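Local atomic coordinates of aeromonas extracellular serine protease (Aeromonas sobria, PDB entry 3WQB), a protein that cleaves peptide bonds after paired basic residues, one of them lysine, as a secreted, calcium-binding serine protease that activates the host plasma kallikrein/kinin system. Residues Q70-A75 / L348-Y353; A211-A216 / G344-L349; L470-V475 / G545-E550; I491-P496 / I586-R591. The protein carries 1 engineered substitution. All blocks are in the same frame, centred on the assembly; numbering follows the deposited sequence.

Interaction 1: Q70-A75 / L348-Y353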
loop_
_atom_site.group_PDB
_atom_site.type_symbol
_atom_site.label_atom_id
_atom_site.label_comp_id
_atom_site.label_asym_id
_atom_site.label_seq_id
_atom_site.Cartn_x
_atom_site.Cartn_y
_atom_site.Cartn_z
ATOM N N GLN A 70 -18.851 13.870 -8.376
ATOM C CA GLN A 70 -20.258 13.490 -8.485
ATOM C C GLN A 70 -20.436 12.154 -9.204
ATOM O O GLN A 70 -19.811 11.906 -10.243
ATOM C CB GLN A 70 -21.067 14.605 -9.171
ATOM C CG GLN A 70 -20.592 15.041 -10.578
ATOM C CD GLN A 70 -19.583 16.197 -10.595
ATOM O OE1 GLN A 70 -18.769 16.356 -9.693
ATOM N NE2 GLN A 70 -19.628 16.991 -11.655
ATOM N N GLY A 71 -21.243 11.281 -8.605
ATOM C CA GLY A 71 -21.552 9.980 -9.184
ATOM C C GLY A 71 -20.542 8.895 -8.871
ATOM O O GLY A 71 -20.715 7.753 -9.301
ATOM N N VAL A 72 -19.486 9.242 -8.128
ATOM C CA VAL A 72 -18.419 8.276 -7.805
ATOM C C VAL A 72 -18.544 7.701 -6.397
ATOM O O VAL A 72 -18.570 8.449 -5.419
ATOM C CB VAL A 72 -17.016 8.876 -8.004
ATOM C CG1 VAL A 72 -15.925 7.814 -7.743
ATOM C CG2 VAL A 72 -16.872 9.409 -9.417
ATOM N N ASN A 73 -18.622 6.372 -6.311
ATOM C CA ASN A 73 -18.768 5.662 -5.040
ATOM C C ASN A 73 -17.409 5.189 -4.543
ATOM O O ASN A 73 -16.685 4.491 -5.265
ATOM C CB ASN A 73 -19.708 4.461 -5.188
ATOM C CG ASN A 73 -21.149 4.863 -5.441
ATOM O OD1 ASN A 73 -21.596 5.948 -5.047
ATOM N ND2 ASN A 73 -21.891 3.972 -6.095
ATOM N N VAL A 74 -17.057 5.604 -3.330
ATOM C CA VAL A 74 -15.780 5.267 -2.720
ATOM C C VAL A 74 -15.998 4.451 -1.446
ATOM O O VAL A 74 -16.763 4.865 -0.566
ATOM C CB VAL A 74 -14.965 6.539 -2.366
ATOM C CG1 VAL A 74 -13.598 6.160 -1.821
ATOM C CG2 VAL A 74 -14.799 7.452 -3.575
ATOM N N ALA A 75 -15.315 3.307 -1.342
ATOM C CA ALA A 75 -15.308 2.504 -0.112
ATOM C C ALA A 75 -14.065 2.817 0.708
ATOM O O ALA A 75 -12.946 2.751 0.196
ATOM C CB ALA A 75 -15.338 1.024 -0.435
ATOM N N LEU A 348 -12.311 12.558 -8.859
ATOM C CA LEU A 348 -12.449 13.746 -9.701
ATOM C C LEU A 348 -12.388 13.357 -11.181
ATOM O O LEU A 348 -13.258 13.725 -11.979
ATOM C CB LEU A 348 -11.376 14.795 -9.374
ATOM C CG LEU A 348 -11.499 15.453 -7.996
ATOM C CD1 LEU A 348 -10.406 16.487 -7.785
ATOM C CD2 LEU A 348 -12.867 16.095 -7.823
ATOM N N LEU A 349 -11.372 12.585 -11.540
ATOM C CA LEU A 349 -11.201 12.192 -12.927
ATOM C C LEU A 349 -12.373 11.362 -13.415
ATOM O O LEU A 349 -12.885 11.584 -14.511
ATOM C CB LEU A 349 -9.897 11.421 -13.111
ATOM C CG LEU A 349 -8.612 12.177 -12.795
ATOM C CD1 LEU A 349 -7.443 11.289 -13.095
ATOM C CD2 LEU A 349 -8.504 13.485 -13.541
ATOM N N MET A 350 -12.792 10.401 -12.600
ATOM C CA MET A 350 -13.926 9.562 -12.952
ATOM C C MET A 350 -15.196 10.378 -13.137
ATOM O O MET A 350 -15.997 10.085 -14.021
ATOM C CB MET A 350 -14.148 8.480 -11.900
ATOM C CG MET A 350 -13.083 7.407 -11.884
ATOM S SD MET A 350 -13.376 6.293 -10.504
ATOM C CE MET A 350 -12.228 4.979 -10.921
ATOM N N SER A 351 -15.394 11.398 -12.312
ATOM C CA SER A 351 -16.611 12.204 -12.433
ATOM C C SER A 351 -16.616 13.038 -13.711
ATOM O O SER A 351 -17.679 13.264 -14.291
ATOM C CB SER A 351 -16.847 13.075 -11.200
ATOM O OG SER A 351 -15.939 14.163 -11.103
ATOM N N ALA A 352 -15.432 13.475 -14.142
ATOM C CA ALA A 352 -15.270 14.281 -15.359
ATOM C C ALA A 352 -15.365 13.433 -16.623
ATOM O O ALA A 352 -15.861 13.899 -17.656
ATOM C CB ALA A 352 -13.948 15.013 -15.330
ATOM N N TYR A 353 -14.890 12.190 -16.532
ATOM C CA TYR A 353 -14.791 11.293 -17.678
ATOM C C TYR A 353 -15.210 9.893 -17.257
ATOM O O TYR A 353 -14.370 9.006 -17.088
ATOM C CB TYR A 353 -13.367 11.320 -18.261
ATOM C CG TYR A 353 -13.060 12.654 -18.897
ATOM C CD1 TYR A 353 -13.503 12.949 -20.184
ATOM C CD2 TYR A 353 -12.390 13.651 -18.178
ATOM C CE1 TYR A 353 -13.267 14.185 -20.754
ATOM C CE2 TYR A 353 -12.140 14.898 -18.740
ATOM C CZ TYR A 353 -12.576 15.152 -20.027
ATOM O OH TYR A 353 -12.346 16.382 -20.584
#

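Interaction 2: A211-A216 / G344-L349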
loop_
_atom_site.group_PDB
_atom_site.type_symbol
_atom_site.label_atom_id
_atom_site.label_comp_id
_atom_site.label_asym_id
_atom_site.label_seq_id
_atom_site.Cartn_x
_atom_site.Cartn_y
_atom_site.Cartn_z
ATOM N N ALA A 211 -10.982 1.306 -9.086
ATOM C CA ALA A 211 -9.584 1.562 -8.772
ATOM C C ALA A 211 -9.278 1.274 -7.308
ATOM O O ALA A 211 -9.842 1.916 -6.413
ATOM C CB ALA A 211 -9.250 3.003 -9.088
ATOM N N TYR A 212 -8.432 0.275 -7.074
ATOM C CA TYR A 212 -7.896 -0.002 -5.737
ATOM C C TYR A 212 -6.695 0.894 -5.488
ATOM O O TYR A 212 -5.779 0.922 -6.307
ATOM C CB TYR A 212 -7.511 -1.488 -5.610
ATOM C CG TYR A 212 -8.723 -2.380 -5.631
ATOM C CD1 TYR A 212 -9.293 -2.789 -6.844
ATOM C CD2 TYR A 212 -9.318 -2.799 -4.443
ATOM C CE1 TYR A 212 -10.434 -3.586 -6.866
ATOM C CE2 TYR A 212 -10.459 -3.590 -4.451
ATOM C CZ TYR A 212 -11.012 -3.984 -5.670
ATOM O OH TYR A 212 -12.129 -4.781 -5.693
ATOM N N ILE A 213 -6.731 1.638 -4.379
ATOM C CA ILE A 213 -5.662 2.559 -3.985
ATOM C C ILE A 213 -5.083 2.066 -2.670
ATOM O O ILE A 213 -5.838 1.648 -1.779
ATOM C CB ILE A 213 -6.202 4.005 -3.821
ATOM C CG1 ILE A 213 -7.220 4.356 -4.932
ATOM C CG2 ILE A 213 -5.056 5.002 -3.716
ATOM C CD1 ILE A 213 -6.663 4.387 -6.352
ATOM N N LYS A 214 -3.758 2.106 -2.542
ATOM C CA LYS A 214 -3.082 1.373 -1.492
ATOM C C LYS A 214 -1.904 2.146 -0.898
ATOM O O LYS A 214 -1.034 2.624 -1.629
ATOM C CB LYS A 214 -2.599 0.037 -2.070
ATOM C CG LYS A 214 -1.888 -0.895 -1.095
ATOM C CD LYS A 214 -2.805 -1.340 0.047
ATOM C CE LYS A 214 -2.232 -2.536 0.775
ATOM N NZ LYS A 214 -0.966 -2.194 1.500
ATOM N N ALA A 215 -1.878 2.270 0.431
ATOM C CA ALA A 215 -0.778 2.939 1.127
ATOM C C ALA A 215 0.522 2.154 0.985
ATOM O O ALA A 215 0.541 0.934 1.177
ATOM C CB ALA A 215 -1.126 3.102 2.588
ATOM N N ALA A 216 1.614 2.851 0.663
ATOM C CA ALA A 216 2.916 2.190 0.565
ATOM C C ALA A 216 3.480 1.718 1.896
ATOM O O ALA A 216 4.310 0.816 1.926
ATOM C CB ALA A 216 3.911 3.105 -0.094
ATOM N N GLY A 344 -9.425 10.556 -3.881
ATOM C CA GLY A 344 -10.122 11.781 -4.246
ATOM C C GLY A 344 -9.782 12.240 -5.654
ATOM O O GLY A 344 -10.679 12.576 -6.430
ATOM N N ALA A 345 -8.496 12.215 -6.007
ATOM C CA ALA A 345 -8.054 12.593 -7.354
ATOM C C ALA A 345 -8.702 11.689 -8.408
ATOM O O ALA A 345 -9.198 12.159 -9.438
ATOM C CB ALA A 345 -6.535 12.527 -7.458
ATOM N N MET A 346 -8.686 10.388 -8.134
ATOM C CA MET A 346 -9.330 9.406 -8.983
ATOM C C MET A 346 -10.822 9.707 -9.139
ATOM O O MET A 346 -11.359 9.660 -10.249
ATOM C CB MET A 346 -9.125 8.013 -8.395
ATOM C CG MET A 346 -9.503 6.878 -9.320
ATOM S SD MET A 346 -8.428 6.745 -10.771
ATOM C CE MET A 346 -6.903 6.069 -10.124
ATOM N N ALA A 347 -11.495 10.023 -8.029
ATOM C CA ALA A 347 -12.922 10.326 -8.079
ATOM C C ALA A 347 -13.189 11.570 -8.931
ATOM O O ALA A 347 -14.173 11.623 -9.676
ATOM C CB ALA A 347 -13.487 10.502 -6.689
ATOM N N LEU A 348 -12.311 12.558 -8.859
ATOM C CA LEU A 348 -12.449 13.746 -9.701
ATOM C C LEU A 348 -12.388 13.357 -11.181
ATOM O O LEU A 348 -13.258 13.725 -11.979
ATOM C CB LEU A 348 -11.376 14.795 -9.374
ATOM C CG LEU A 348 -11.499 15.453 -7.996
ATOM C CD1 LEU A 348 -10.406 16.487 -7.785
ATOM C CD2 LEU A 348 -12.867 16.095 -7.823
ATOM N N LEU A 349 -11.372 12.585 -11.540
ATOM C CA LEU A 349 -11.201 12.192 -12.927
ATOM C C LEU A 349 -12.373 11.362 -13.415
ATOM O O LEU A 349 -12.885 11.584 -14.511
ATOM C CB LEU A 349 -9.897 11.421 -13.111
ATOM C CG LEU A 349 -8.612 12.177 -12.795
ATOM C CD1 LEU A 349 -7.443 11.289 -13.095
ATOM C CD2 LEU A 349 -8.504 13.485 -13.541
#

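Interaction 3: L470-V475 / G545-E550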
loop_
_atom_site.group_PDB
_atom_site.type_symbol
_atom_site.label_atom_id
_atom_site.label_comp_id
_atom_site.label_asym_id
_atom_site.label_seq_id
_atom_site.Cartn_x
_atom_site.Cartn_y
_atom_site.Cartn_z
ATOM N N LEU A 470 4.724 -6.567 -26.935
ATOM C CA LEU A 470 3.763 -5.962 -26.023
ATOM C C LEU A 470 4.333 -4.662 -25.507
ATOM O O LEU A 470 5.538 -4.565 -25.275
ATOM C CB LEU A 470 3.481 -6.897 -24.842
ATOM C CG LEU A 470 2.121 -6.757 -24.160
ATOM C CD1 LEU A 470 1.014 -7.257 -25.087
ATOM C CD2 LEU A 470 2.078 -7.516 -22.835
ATOM N N THR A 471 3.468 -3.671 -25.316
ATOM C CA THR A 471 3.833 -2.447 -24.620
ATOM C C THR A 471 3.615 -2.707 -23.142
ATOM O O THR A 471 2.529 -3.099 -22.724
ATOM C CB THR A 471 2.982 -1.276 -25.101
ATOM O OG1 THR A 471 3.241 -1.072 -26.497
ATOM C CG2 THR A 471 3.300 0.000 -24.310
ATOM N N VAL A 472 4.667 -2.500 -22.357
ATOM C CA VAL A 472 4.652 -2.795 -20.931
ATOM C C VAL A 472 3.844 -1.762 -20.154
ATOM O O VAL A 472 3.916 -0.556 -20.424
ATOM C CB VAL A 472 6.089 -2.830 -20.352
ATOM C CG1 VAL A 472 6.063 -3.073 -18.845
ATOM C CG2 VAL A 472 6.939 -3.888 -21.037
ATOM N N GLU A 473 3.066 -2.242 -19.194
ATOM C CA GLU A 473 2.539 -1.370 -18.150
ATOM C C GLU A 473 3.303 -1.654 -16.864
ATOM O O GLU A 473 3.957 -0.760 -16.314
ATOM C CB GLU A 473 1.027 -1.543 -17.986
ATOM C CG GLU A 473 0.248 -1.020 -19.196
ATOM C CD GLU A 473 -1.157 -1.578 -19.316
ATOM O OE1 GLU A 473 -1.878 -1.668 -18.297
ATOM O OE2 GLU A 473 -1.550 -1.908 -20.451
ATOM N N ALA A 474 3.253 -2.900 -16.390
ATOM C CA ALA A 474 3.982 -3.269 -15.186
ATOM C C ALA A 474 4.603 -4.632 -15.383
ATOM O O ALA A 474 4.181 -5.402 -16.261
ATOM C CB ALA A 474 3.055 -3.270 -13.968
ATOM N N VAL A 475 5.628 -4.914 -14.587
ATOM C CA VAL A 475 6.195 -6.256 -14.525
ATOM C C VAL A 475 6.164 -6.777 -13.096
ATOM O O VAL A 475 6.448 -6.034 -12.141
ATOM C CB VAL A 475 7.646 -6.354 -15.108
ATOM C CG1 VAL A 475 7.661 -6.004 -16.585
ATOM C CG2 VAL A 475 8.616 -5.474 -14.357
ATOM N N GLY A 545 12.264 -9.164 -26.100
ATOM C CA GLY A 545 13.694 -9.285 -25.898
ATOM C C GLY A 545 14.022 -9.853 -24.540
ATOM O O GLY A 545 13.163 -10.423 -23.857
ATOM N N THR A 546 15.279 -9.690 -24.147
ATOM C CA THR A 546 15.768 -10.306 -22.931
ATOM C C THR A 546 15.612 -9.416 -21.705
ATOM O O THR A 546 15.908 -8.214 -21.747
ATOM C CB THR A 546 17.239 -10.746 -23.063
ATOM O OG1 THR A 546 18.028 -9.671 -23.589
ATOM C CG2 THR A 546 17.380 -11.953 -23.999
ATOM N N TRP A 547 15.123 -10.030 -20.635
ATOM C CA TRP A 547 15.004 -9.416 -19.316
ATOM C C TRP A 547 15.954 -10.120 -18.356
ATOM O O TRP A 547 16.029 -11.351 -18.337
ATOM C CB TRP A 547 13.576 -9.573 -18.811
ATOM C CG TRP A 547 12.553 -8.782 -19.565
ATOM C CD1 TRP A 547 12.000 -9.087 -20.776
ATOM C CD2 TRP A 547 11.924 -7.579 -19.123
ATOM N NE1 TRP A 547 11.081 -8.124 -21.132
ATOM C CE2 TRP A 547 11.011 -7.190 -20.127
ATOM C CE3 TRP A 547 12.054 -6.784 -17.970
ATOM C CZ2 TRP A 547 10.235 -6.028 -20.020
ATOM C CZ3 TRP A 547 11.288 -5.632 -17.864
ATOM C CH2 TRP A 547 10.381 -5.271 -18.882
ATOM N N ARG A 548 16.689 -9.351 -17.564
ATOM C CA ARG A 548 17.699 -9.926 -16.685
ATOM C C ARG A 548 17.473 -9.573 -15.221
ATOM O O ARG A 548 17.310 -8.403 -14.874
ATOM C CB ARG A 548 19.099 -9.480 -17.128
ATOM C CG ARG A 548 20.241 -10.023 -16.278
ATOM C CD ARG A 548 21.595 -9.649 -16.842
ATOM N NE ARG A 548 21.933 -8.236 -16.667
ATOM C CZ ARG A 548 21.967 -7.337 -17.651
ATOM N NH1 ARG A 548 21.651 -7.694 -18.892
ATOM N NH2 ARG A 548 22.298 -6.074 -17.394
ATOM N N LEU A 549 17.447 -10.593 -14.373
ATOM C CA LEU A 549 17.425 -10.391 -12.929
ATOM C C LEU A 549 18.847 -10.401 -12.397
ATOM O O LEU A 549 19.656 -11.248 -12.783
ATOM C CB LEU A 549 16.624 -11.498 -12.249
ATOM C CG LEU A 549 16.356 -11.291 -10.757
ATOM C CD1 LEU A 549 15.264 -10.243 -10.546
ATOM C CD2 LEU A 549 15.975 -12.605 -10.110
ATOM N N GLU A 550 19.144 -9.461 -11.507
ATOM C CA GLU A 550 20.466 -9.356 -10.911
ATOM C C GLU A 550 20.317 -9.365 -9.404
ATOM O O GLU A 550 19.492 -8.632 -8.870
ATOM C CB GLU A 550 21.152 -8.058 -11.358
ATOM C CG GLU A 550 21.556 -8.047 -12.814
ATOM C CD GLU A 550 22.356 -6.824 -13.218
ATOM O OE1 GLU A 550 22.523 -5.882 -12.405
ATOM O OE2 GLU A 550 22.844 -6.812 -14.363
#

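Interaction 4: I491-P496 / I586-R591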
loop_
_atom_site.group_PDB
_atom_site.type_symbol
_atom_site.label_atom_id
_atom_site.label_comp_id
_atom_site.label_asym_id
_atom_site.label_seq_id
_atom_site.Cartn_x
_atom_site.Cartn_y
_atom_site.Cartn_z
ATOM N N ILE A 491 18.340 -6.538 -5.322
ATOM C CA ILE A 491 17.682 -7.238 -6.430
ATOM C C ILE A 491 17.227 -6.219 -7.465
ATOM O O ILE A 491 16.479 -5.289 -7.149
ATOM C CB ILE A 491 16.495 -8.088 -5.919
ATOM C CG1 ILE A 491 16.963 -9.052 -4.822
ATOM C CG2 ILE A 491 15.791 -8.822 -7.074
ATOM C CD1 ILE A 491 15.853 -9.941 -4.241
ATOM N N GLU A 492 17.689 -6.401 -8.699
ATOM C CA GLU A 492 17.463 -5.449 -9.783
ATOM C C GLU A 492 17.020 -6.177 -11.047
ATOM O O GLU A 492 17.399 -7.319 -11.280
ATOM C CB GLU A 492 18.760 -4.676 -10.032
ATOM C CG GLU A 492 18.649 -3.373 -10.814
ATOM C CD GLU A 492 19.870 -2.454 -10.640
ATOM O OE1 GLU A 492 19.900 -1.393 -11.305
ATOM O OE2 GLU A 492 20.790 -2.764 -9.838
ATOM N N LEU A 493 16.217 -5.500 -11.856
ATOM C CA LEU A 493 15.708 -6.052 -13.108
ATOM C C LEU A 493 16.079 -5.136 -14.268
ATOM O O LEU A 493 15.992 -3.907 -14.148
ATOM C CB LEU A 493 14.195 -6.220 -13.037
ATOM C CG LEU A 493 13.493 -6.927 -14.203
ATOM C CD1 LEU A 493 13.920 -8.386 -14.300
ATOM C CD2 LEU A 493 11.978 -6.821 -14.077
ATOM N N VAL A 494 16.501 -5.737 -15.385
ATOM C CA VAL A 494 16.925 -4.996 -16.573
ATOM C C VAL A 494 16.046 -5.390 -17.766
ATOM O O VAL A 494 15.852 -6.578 -18.039
ATOM C CB VAL A 494 18.422 -5.264 -16.908
ATOM C CG1 VAL A 494 18.916 -4.327 -18.008
ATOM C CG2 VAL A 494 19.329 -5.136 -15.668
ATOM N N SER A 495 15.500 -4.398 -18.462
ATOM C CA SER A 495 14.629 -4.647 -19.613
ATOM C C SER A 495 15.438 -4.807 -20.906
ATOM O O SER A 495 16.631 -4.501 -20.931
ATOM C CB SER A 495 13.629 -3.493 -19.763
ATOM O OG SER A 495 14.263 -2.331 -20.275
ATOM N N PRO A 496 14.786 -5.259 -21.989
ATOM C CA PRO A 496 15.471 -5.360 -23.284
ATOM C C PRO A 496 16.116 -4.044 -23.739
ATOM O O PRO A 496 17.151 -4.071 -24.412
ATOM C CB PRO A 496 14.348 -5.793 -24.244
ATOM C CG PRO A 496 13.408 -6.556 -23.369
ATOM C CD PRO A 496 13.433 -5.844 -22.033
ATOM N N ILE A 586 17.729 -19.785 -6.616
ATOM C CA ILE A 586 17.021 -21.029 -6.930
ATOM C C ILE A 586 16.207 -20.894 -8.222
ATOM O O ILE A 586 16.351 -21.690 -9.151
ATOM C CB ILE A 586 16.120 -21.478 -5.740
ATOM C CG1 ILE A 586 16.975 -21.761 -4.498
ATOM C CG2 ILE A 586 15.261 -22.700 -6.122
ATOM C CD1 ILE A 586 16.191 -21.815 -3.195
ATOM N N SER A 587 15.353 -19.876 -8.278
ATOM C CA SER A 587 14.508 -19.665 -9.438
ATOM C C SER A 587 13.985 -18.253 -9.405
ATOM O O SER A 587 13.971 -17.613 -8.360
ATOM C CB SER A 587 13.316 -20.625 -9.430
ATOM O OG SER A 587 12.420 -20.324 -8.381
ATOM N N TRP A 588 13.542 -17.774 -10.559
ATOM C CA TRP A 588 12.717 -16.586 -10.597
ATOM C C TRP A 588 11.702 -16.737 -11.705
ATOM O O TRP A 588 11.879 -17.568 -12.603
ATOM C CB TRP A 588 13.548 -15.310 -10.756
ATOM C CG TRP A 588 14.217 -15.120 -12.082
ATOM C CD1 TRP A 588 15.216 -15.881 -12.619
ATOM C CD2 TRP A 588 13.950 -14.078 -13.029
ATOM N NE1 TRP A 588 15.581 -15.383 -13.839
ATOM C CE2 TRP A 588 14.822 -14.274 -14.117
ATOM C CE3 TRP A 588 13.042 -13.009 -13.069
ATOM C CZ2 TRP A 588 14.834 -13.426 -15.227
ATOM C CZ3 TRP A 588 13.058 -12.162 -14.168
ATOM C CH2 TRP A 588 13.951 -12.374 -15.231
ATOM N N SER A 589 10.639 -15.943 -11.631
ATOM C CA SER A 589 9.605 -15.942 -12.648
ATOM C C SER A 589 9.276 -14.507 -13.025
ATOM O O SER A 589 9.335 -13.610 -12.188
ATOM C CB SER A 589 8.349 -16.656 -12.149
ATOM O OG SER A 589 8.619 -18.009 -11.852
ATOM N N LEU A 590 8.923 -14.314 -14.289
ATOM C CA LEU A 590 8.611 -12.999 -14.832
ATOM C C LEU A 590 7.225 -12.984 -15.448
ATOM O O LEU A 590 6.886 -13.863 -16.248
ATOM C CB LEU A 590 9.650 -12.607 -15.900
ATOM C CG LEU A 590 9.445 -11.286 -16.642
ATOM C CD1 LEU A 590 9.526 -10.086 -15.692
ATOM C CD2 LEU A 590 10.467 -11.146 -17.754
ATOM N N ARG A 591 6.436 -11.982 -15.070
ATOM C CA ARG A 591 5.156 -11.737 -15.709
ATOM C C ARG A 591 5.094 -10.317 -16.233
ATOM O O ARG A 591 5.252 -9.349 -15.479
ATOM C CB ARG A 591 3.975 -12.005 -14.770
ATOM C CG ARG A 591 2.652 -11.896 -15.503
ATOM C CD ARG A 591 1.516 -12.424 -14.689
ATOM N NE ARG A 591 0.592 -13.135 -15.559
ATOM C CZ ARG A 591 -0.529 -13.719 -15.157
ATOM N NH1 ARG A 591 -0.883 -13.670 -13.880
ATOM N NH2 ARG A 591 -1.295 -14.351 -16.042
#

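Interaction 1: Q70-A75 / L348-Y353
Val72 stands with CG1 anti to its backbone N (chi1 -176°), which leaves CG2 beside that nitrogen and sends the two methyls to different parts of Met350. CG2 rests 3.8 Å from Met350 CB at the root of the side chain, while CG1 lies 4.1 Å from Met350 SD farther out. The valine thus lies across the first part of the methionine, at about a right angle to it, and CG2 also packs 3.8 Å from Ser351 N. Met350 leaves the helix with CG anti to the carbonyl carbon and runs on extended past SD, which carries its terminal methyl CE beyond the valine; Val173 and Leu361 pack on it as well.

Ser351 fits against the backbone of Gln70. Its CB comes within 3.3 Å of Gln70 O, a van der Waals approach of a CH2 group. The hydroxyl turns back on its own helix, where OG donates to Leu348 O at 2.9 Å, tilted 25° from the carbonyl plane; the same oxygen also takes Ala352 N. Ser351 OG is bonded in addition to Gly69 N, which ties the loop ahead of the strand to the last helical turn. Gln70 OE1 and Ser351 OG, 3.8 Å apart, are not bonded to each other: the amide instead bridges Leu68 N and Gly66 O through OE1 and NE2.

Strand 73-77 lies between 140-144 and 173-179, and helix 335-352 runs roughly opposite to it, so the contact joins the loop entering the strand to the end of the helix, in the helix-on-parallel-sheet layering of the subtilisin fold.

Interaction 2: A211-A216 / G344-L349
Next in sequence to Ile213, whose tip touches Met346, the ammonium nitrogen of Lys214 is gripped by several groups. NZ makes hydrogen bonds to Tyr178 O and Asn250 OD1, a weak one to Ala215 O at 3.5 Å, and a long, weak ion pair with Asp247. Lys214 directs its CB to the side of the strand turned from the helix.

Across the contact the chemistry is wholly apolar, and a single helix residue supplies it. Met346 sets out with CG anti to the backbone N (chi1 -168°), then bends at chi2 (67°) and again at chi3 (74°). The double bend folds the thioether around the methyl of Ala211, with CG 3.9 Å and CE 4.0 Å from Ala211 CB. The same CE reaches Ile213 CD1 at 4.1 Å, where the two side chains meet at a slant.

Ala211 and Ile213 are alternate residues of strand 211-215, and both direct CB to the helix; this places a central strand of the parallel subtilisin sheet beneath helix 335-352. That helix starts by the predicted nucleophile position, Ala336, an engineered residue here, and the side chain of Ile213 lies about 10 Å from that of Ala336.

Ile213 also packs on Thr339 and Ser343, one to two turns earlier in the helix, whereas Met346 meets Leu361 and Leu365 of helix 358-368. Past Ile213, Ala215 touches Thr335 and Thr339, and a basic side chain of the other protein chain in the assembly packs on it.

Interaction 3: L470-V475 / G545-E550
The indole of Trp547 meets two valines through the outer part of its six-membered ring. Val472 CG2 lies at the ring edge, near its plane, 4.1 Å from Trp547 CZ2. Val475 CG1 comes in obliquely, 3.6 Å from Trp547 CH2 and 3.9 Å from Trp547 CZ3. Phe538 adds an edge-to-face ring contact. This is packing between the two sheets of the P-domain, a beta sandwich of the jelly-roll kind: strand 471-482 belongs to one sheet and strand 545-553 to the other, and the nearest CA atoms of the segments, those of Val475 and Trp547, are 10.5 Å apart, too far for backbone pairing.

How two valines only three residues apart reach one ring follows from a kink in the chain. Glu473 and Ala474 both face Leu593 in a classic beta bulge, and the chain turns a corner there. Val475 places CG1 anti to its carbonyl carbon (chi1 -63°), and that methyl does the touching; from Val472 it is CG2 that holds the corresponding place. The tryptophan comes from the opposite direction to Val472, and its one polar atom is satisfied by a hydrogen bond from NE1 to Ala543 O. Leu493, Ile466 and Leu590 pack on the indole too.

On the other side of strand 545-553, Arg548 and Glu550 form a salt bridge along the strand. The guanidinium meets the carboxylate side-on, using NE and NH2 on one oxygen, and Glu550 OE1 pairs with Arg500. The straighter of the two bonds runs from Arg548 NE to Glu550 OE2, 2.9 Å long with an N-H...O angle of 159°.

Interaction 4: I491-P496 / I586-R591
Apolar contacts carry this meeting of Leu493 with Trp588 and Leu590 inside the P-domain beta sandwich, with strand 489-494 in one sheet and strand 583-595 in the other. Leu493 divides its two methyls between two residues of the facing strand. CD1 approaches the benzene part of the indole obliquely, 3.9 Å from Trp588 CZ3 and 4.1 Å from Trp588 CH2, and the two side chains cross at about a right angle. CD2 takes the looser place, 4.4 Å from Leu590 CD1. The nearest CA atoms, of Leu493 and Leu590, are 10.1 Å apart, a spacing bridged by side chains. With CG anti to the backbone N (chi1 -174°), Leu493 carries both methyls across the gap to the facing strand.

Polar bonds lie around this apolar layer. Glu492 OE1 makes a salt bridge to Arg500, and Ser495 OG is hydrogen-bonded to Glu541 at the end of the strand.

Backbone interactions give each strand its own sheet: Leu493 pairs with Ser501 and Val494 with Arg548, while Ile586 and Ser587 both face Ser480 in a classic beta bulge. The buried indole still has its polar atom satisfied, by a hydrogen bond between Trp588 NE1 and Ser462 OG.

Overall arrangement
Interactions 1 and 2 share helix 335-352 and pack it on two strands of the parallel subtilisin sheet; interaction 1 is partly buried and edged by polar groups, interaction 2 fully buried and apolar across the contact. They touch directly, with Met350 CE 4.0 Å from Ala211 CB. Interactions 3 and 4, both buried, join the facing sheets of the P-domain through aromatic and aliphatic side chains, and strands 545-553 and 489-494 are neighbours, as in the 2.8 Å Glu550 N to Glu492 O approach, a probable hydrogen bond. The two pairs stay separate: the centres of interactions 2 and 3 are about 26 Å apart.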